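Local coordinates for protein PppA (Pseudomonas aeruginosa, PDB 6JKV) that probably dephosphorylates phosphoserine and phosphothreonine in proteins as a manganese-binding PP2C-family phosphatase that regulates type VI secretion, at residues M39-A51 against V59-S73. Residues are numbered along the deposited sequence; the frame is centred on the assembly and turned at random.
Sequences MVRKVNEDASLDA and VADGMGGHAAGDFVS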
loop_
_atom_site.group_PDB
_atom_site.type_symbol
_atom_site.label_atom_id
_atom_site.label_comp_id
_atom_site.label_asym_id
_atom_site.label_seq_id
_atom_site.Cartn_x
_atom_site.Cartn_y
_atom_site.Cartn_z
ATOM N N MET A 39 -6.792 15.048 -9.605
ATOM C CA MET A 39 -7.433 16.155 -10.358
ATOM C C MET A 39 -8.660 16.679 -9.615
ATOM O O MET A 39 -9.227 17.665 -10.080
ATOM C CB MET A 39 -7.836 15.709 -11.767
ATOM C CG MET A 39 -6.700 15.075 -12.546
ATOM S SD MET A 39 -5.671 16.248 -13.440
ATOM C CE MET A 39 -4.505 16.766 -12.184
ATOM N N VAL A 40 -9.038 16.081 -8.485
ATOM C CA VAL A 40 -10.217 16.534 -7.688
ATOM C C VAL A 40 -9.733 17.023 -6.322
ATOM O O VAL A 40 -9.951 18.205 -6.000
ATOM C CB VAL A 40 -11.260 15.412 -7.559
ATOM C CG1 VAL A 40 -12.316 15.728 -6.503
ATOM C CG2 VAL A 40 -11.906 15.112 -8.900
ATOM N N ARG A 41 -9.104 16.147 -5.539
ATOM C CA ARG A 41 -8.564 16.528 -4.212
ATOM C C ARG A 41 -7.463 17.578 -4.405
ATOM O O ARG A 41 -6.837 17.619 -5.497
ATOM C CB ARG A 41 -8.042 15.302 -3.469
ATOM C CG ARG A 41 -9.140 14.422 -2.893
ATOM C CD ARG A 41 -8.544 13.174 -2.266
ATOM N NE ARG A 41 -9.540 12.335 -1.600
ATOM C CZ ARG A 41 -10.029 12.555 -0.376
ATOM N NH1 ARG A 41 -10.944 11.737 0.118
ATOM N NH2 ARG A 41 -9.623 13.598 0.336
ATOM N N LYS A 42 -7.279 18.443 -3.405
ATOM C CA LYS A 42 -6.181 19.442 -3.381
ATOM C C LYS A 42 -5.218 19.165 -2.224
ATOM O O LYS A 42 -4.220 19.904 -2.096
ATOM C CB LYS A 42 -6.748 20.855 -3.265
ATOM C CG LYS A 42 -7.730 21.234 -4.362
ATOM C CD LYS A 42 -7.201 20.931 -5.751
ATOM C CE LYS A 42 -7.845 21.766 -6.839
ATOM N NZ LYS A 42 -9.313 21.899 -6.657
ATOM N N VAL A 43 -5.495 18.143 -1.413
ATOM C CA VAL A 43 -4.574 17.676 -0.344
ATOM C C VAL A 43 -4.303 16.196 -0.594
ATOM O O VAL A 43 -5.273 15.427 -0.781
ATOM C CB VAL A 43 -5.154 17.933 1.057
ATOM C CG1 VAL A 43 -4.336 17.243 2.135
ATOM C CG2 VAL A 43 -5.267 19.424 1.338
ATOM N N ASN A 44 -3.023 15.825 -0.620
ATOM C CA ASN A 44 -2.592 14.419 -0.781
ATOM C C ASN A 44 -2.519 13.767 0.602
ATOM O O ASN A 44 -1.614 14.114 1.374
ATOM C CB ASN A 44 -1.270 14.339 -1.539
ATOM C CG ASN A 44 -1.041 12.968 -2.134
ATOM O OD1 ASN A 44 -1.688 12.001 -1.734
ATOM N ND2 ASN A 44 -0.146 12.884 -3.111
ATOM N N GLU A 45 -3.461 12.875 0.904
ATOM C CA GLU A 45 -3.466 12.105 2.175
ATOM C C GLU A 45 -2.803 10.746 1.957
ATOM O O GLU A 45 -2.616 10.024 2.956
ATOM C CB GLU A 45 -4.887 11.937 2.706
ATOM C CG GLU A 45 -5.473 13.229 3.213
ATOM C CD GLU A 45 -6.982 13.178 3.373
ATOM O OE1 GLU A 45 -7.452 12.592 4.376
ATOM O OE2 GLU A 45 -7.686 13.734 2.497
ATOM N N ASP A 46 -2.457 10.416 0.706
ATOM C CA ASP A 46 -1.628 9.227 0.396
ATOM C C ASP A 46 -0.212 9.471 0.918
ATOM O O ASP A 46 0.259 10.612 0.865
ATOM C CB ASP A 46 -1.585 8.916 -1.105
ATOM C CG ASP A 46 -2.788 8.158 -1.648
ATOM O OD1 ASP A 46 -3.800 8.000 -0.911
ATOM O OD2 ASP A 46 -2.705 7.731 -2.815
ATOM N N ALA A 47 0.430 8.427 1.426
ATOM C CA ALA A 47 1.860 8.443 1.803
ATOM C C ALA A 47 2.504 7.140 1.346
ATOM O O ALA A 47 1.781 6.152 1.105
ATOM C CB ALA A 47 2.021 8.628 3.294
ATOM N N SER A 48 3.819 7.148 1.210
ATOM C CA SER A 48 4.576 5.944 0.817
ATOM C C SER A 48 5.932 5.957 1.506
ATOM O O SER A 48 6.406 7.027 1.882
ATOM C CB SER A 48 4.693 5.826 -0.682
ATOM O OG SER A 48 5.519 6.845 -1.210
ATOM N N LEU A 49 6.495 4.765 1.677
ATOM C CA LEU A 49 7.882 4.565 2.137
ATOM C C LEU A 49 8.580 3.626 1.153
ATOM O O LEU A 49 8.126 2.473 0.975
ATOM C CB LEU A 49 7.897 3.990 3.553
ATOM C CG LEU A 49 9.301 3.644 4.043
ATOM C CD1 LEU A 49 10.071 4.921 4.348
ATOM C CD2 LEU A 49 9.274 2.715 5.247
ATOM N N ASP A 50 9.652 4.113 0.539
ATOM C CA ASP A 50 10.483 3.337 -0.407
ATOM C C ASP A 50 11.834 3.080 0.264
ATOM O O ASP A 50 12.753 3.879 0.057
ATOM C CB ASP A 50 10.587 4.084 -1.737
ATOM C CG ASP A 50 11.368 3.326 -2.791
ATOM O OD1 ASP A 50 11.352 2.075 -2.749
ATOM O OD2 ASP A 50 12.002 3.984 -3.645
ATOM N N ALA A 51 11.938 2.018 1.065
ATOM C CA ALA A 51 13.154 1.708 1.848
ATOM C C ALA A 51 13.688 0.343 1.426
ATOM O O ALA A 51 13.680 -0.608 2.210
ATOM C CB ALA A 51 12.872 1.776 3.334
ATOM N N VAL A 59 2.707 1.611 1.124
ATOM C CA VAL A 59 1.739 2.636 0.661
ATOM C C VAL A 59 0.605 2.717 1.687
ATOM O O VAL A 59 0.104 1.664 2.099
ATOM C CB VAL A 59 1.221 2.318 -0.746
ATOM C CG1 VAL A 59 0.086 3.254 -1.141
ATOM C CG2 VAL A 59 2.343 2.359 -1.774
ATOM N N ALA A 60 0.230 3.933 2.084
ATOM C CA ALA A 60 -0.837 4.191 3.074
ATOM C C ALA A 60 -1.798 5.252 2.536
ATOM O O ALA A 60 -1.341 6.352 2.208
ATOM C CB ALA A 60 -0.223 4.608 4.391
ATOM N N ASP A 61 -3.082 4.915 2.451
ATOM C CA ASP A 61 -4.141 5.835 1.977
ATOM C C ASP A 61 -4.830 6.449 3.199
ATOM O O ASP A 61 -5.641 5.759 3.837
ATOM C CB ASP A 61 -5.139 5.118 1.067
ATOM C CG ASP A 61 -6.184 6.054 0.484
ATOM O OD1 ASP A 61 -6.301 7.190 0.990
ATOM O OD2 ASP A 61 -6.886 5.638 -0.458
ATOM N N GLY A 62 -4.504 7.701 3.509
ATOM C CA GLY A 62 -5.090 8.428 4.645
ATOM C C GLY A 62 -6.502 8.877 4.340
ATOM O O GLY A 62 -6.798 9.173 3.171
ATOM N N MET A 63 -7.350 8.924 5.366
ATOM C CA MET A 63 -8.731 9.445 5.261
ATOM C C MET A 63 -8.981 10.423 6.407
ATOM O O MET A 63 -8.486 10.179 7.523
ATOM C CB MET A 63 -9.749 8.306 5.317
ATOM C CG MET A 63 -9.589 7.405 6.524
ATOM S SD MET A 63 -11.011 6.338 6.784
ATOM C CE MET A 63 -10.411 4.815 6.056
ATOM N N GLY A 64 -9.730 11.489 6.134
ATOM C CA GLY A 64 -10.165 12.446 7.165
ATOM C C GLY A 64 -9.829 13.882 6.831
ATOM O O GLY A 64 -10.166 14.763 7.648
ATOM N N GLY A 65 -9.209 14.124 5.673
ATOM C CA GLY A 65 -8.792 15.474 5.268
ATOM C C GLY A 65 -7.466 15.864 5.890
ATOM O O GLY A 65 -6.845 15.041 6.592
ATOM N N HIS A 66 -7.042 17.097 5.636
ATOM C CA HIS A 66 -5.746 17.636 6.112
ATOM C C HIS A 66 -5.713 17.647 7.649
ATOM O O HIS A 66 -6.743 17.979 8.285
ATOM C CB HIS A 66 -5.505 19.035 5.522
ATOM C CG HIS A 66 -4.486 19.832 6.267
ATOM N ND1 HIS A 66 -3.125 19.560 6.179
ATOM C CD2 HIS A 66 -4.620 20.842 7.154
ATOM C CE1 HIS A 66 -2.465 20.394 6.965
ATOM N NE2 HIS A 66 -3.364 21.187 7.576
ATOM N N ALA A 67 -4.544 17.330 8.213
ATOM C CA ALA A 67 -4.261 17.238 9.665
ATOM C C ALA A 67 -4.907 15.989 10.277
ATOM O O ALA A 67 -4.828 15.844 11.516
ATOM C CB ALA A 67 -4.722 18.484 10.392
ATOM N N ALA A 68 -5.531 15.130 9.466
ATOM C CA ALA A 68 -6.177 13.888 9.944
ATOM C C ALA A 68 -5.653 12.693 9.143
ATOM O O ALA A 68 -4.891 11.896 9.707
ATOM C CB ALA A 68 -7.679 14.008 9.867
ATOM N N GLY A 69 -6.045 12.572 7.876
ATOM C CA GLY A 69 -5.648 11.431 7.033
ATOM C C GLY A 69 -4.153 11.419 6.796
ATOM O O GLY A 69 -3.529 10.366 7.003
ATOM N N ASP A 70 -3.590 12.561 6.394
ATOM C CA ASP A 70 -2.139 12.679 6.099
ATOM C C ASP A 70 -1.346 12.510 7.398
ATOM O O ASP A 70 -0.254 11.909 7.351
ATOM C CB ASP A 70 -1.807 13.986 5.378
ATOM C CG ASP A 70 -2.387 15.239 6.011
ATOM O OD1 ASP A 70 -3.137 15.124 7.008
ATOM O OD2 ASP A 70 -2.094 16.329 5.477
ATOM N N PHE A 71 -1.877 13.007 8.514
ATOM C CA PHE A 71 -1.307 12.774 9.863
ATOM C C PHE A 71 -1.104 11.270 10.087
ATOM O O PHE A 71 0.007 10.853 10.472
ATOM C CB PHE A 71 -2.210 13.378 10.937
ATOM C CG PHE A 71 -2.007 12.816 12.321
ATOM C CD1 PHE A 71 -0.843 13.072 13.023
ATOM C CD2 PHE A 71 -2.979 12.029 12.919
ATOM C CE1 PHE A 71 -0.658 12.555 14.297
ATOM C CE2 PHE A 71 -2.790 11.506 14.187
ATOM C CZ PHE A 71 -1.632 11.774 14.879
ATOM N N VAL A 72 -2.136 10.464 9.844
ATOM C CA VAL A 72 -2.086 9.000 10.124
ATOM C C VAL A 72 -1.148 8.325 9.115
ATOM O O VAL A 72 -0.336 7.485 9.527
ATOM C CB VAL A 72 -3.487 8.369 10.109
ATOM C CG1 VAL A 72 -3.413 6.880 10.383
ATOM C CG2 VAL A 72 -4.419 9.031 11.111
ATOM N N SER A 73 -1.247 8.670 7.834
ATOM C CA SER A 73 -0.455 7.997 6.770
ATOM C C SER A 73 1.033 8.304 6.970
ATOM O O SER A 73 1.843 7.379 6.818
ATOM C CB SER A 73 -0.942 8.350 5.375
ATOM O OG SER A 73 -0.758 9.724 5.058
HETATM O O HOH W 1 -10.570 12.206 3.658
#
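Ala47 and Ala60 form the antiparallel hydrogen-bonded pair between strand 46-51 and strand 56-63. Ala47 N binds Ala60 O at 2.8 Å, and Ala60 N returns the bond to Ala47 O at 2.9 Å. The non-hydrogen-bonded pairs Asp46-Asp61 and Ser48-Val59 flank it. Further along, Gly62 N donates to Glu45 O over 3.0 Å, from above the carbonyl plane. Ser73 OG lies 2.8 Å from the same Glu45 O.

Glu45 reaches into the glycine-rich turn after the metal-binding strand. Its CG lies beside the backbone N (chi1 -70°), and the extended chain carries the carboxylate to the turn. There Gly65 N donates a hydrogen bond to Glu45 OE1 (2.7 Å), from above the carboxylate plane. Arg41 NH2 pairs with the other oxygen, Glu45 OE2, in a salt bridge. The two partners probably help fix the carboxylate's orientation. Water 1 accepts from Gly64 N and donates weakly to Glu45 OE2.

Asp46 OD1 lies 3.2 Å from Asp61 OD1, with the carboxylate planes 75° apart. The two acceptors are not bonded. Asp61 bridges the two manganese ions, OD1 to the ion that Gly62 O also binds and OD2 to the other. Asp214 and Asp252 complete the protein ligands of the latter. Asp46 OD2 is held by Ser213 and Thr255.

Val43 CG1 touches His66 CB at 4.0 Å, and Ala47 CB packs on Ser73 CB, in the first turns of helix 69-82. Strand 46-51 is the outermost strand of a five-stranded antiparallel sheet of the PP2C fold, followed by 56-63 and then 120-129, with helix 69-82 packed over the alanine face.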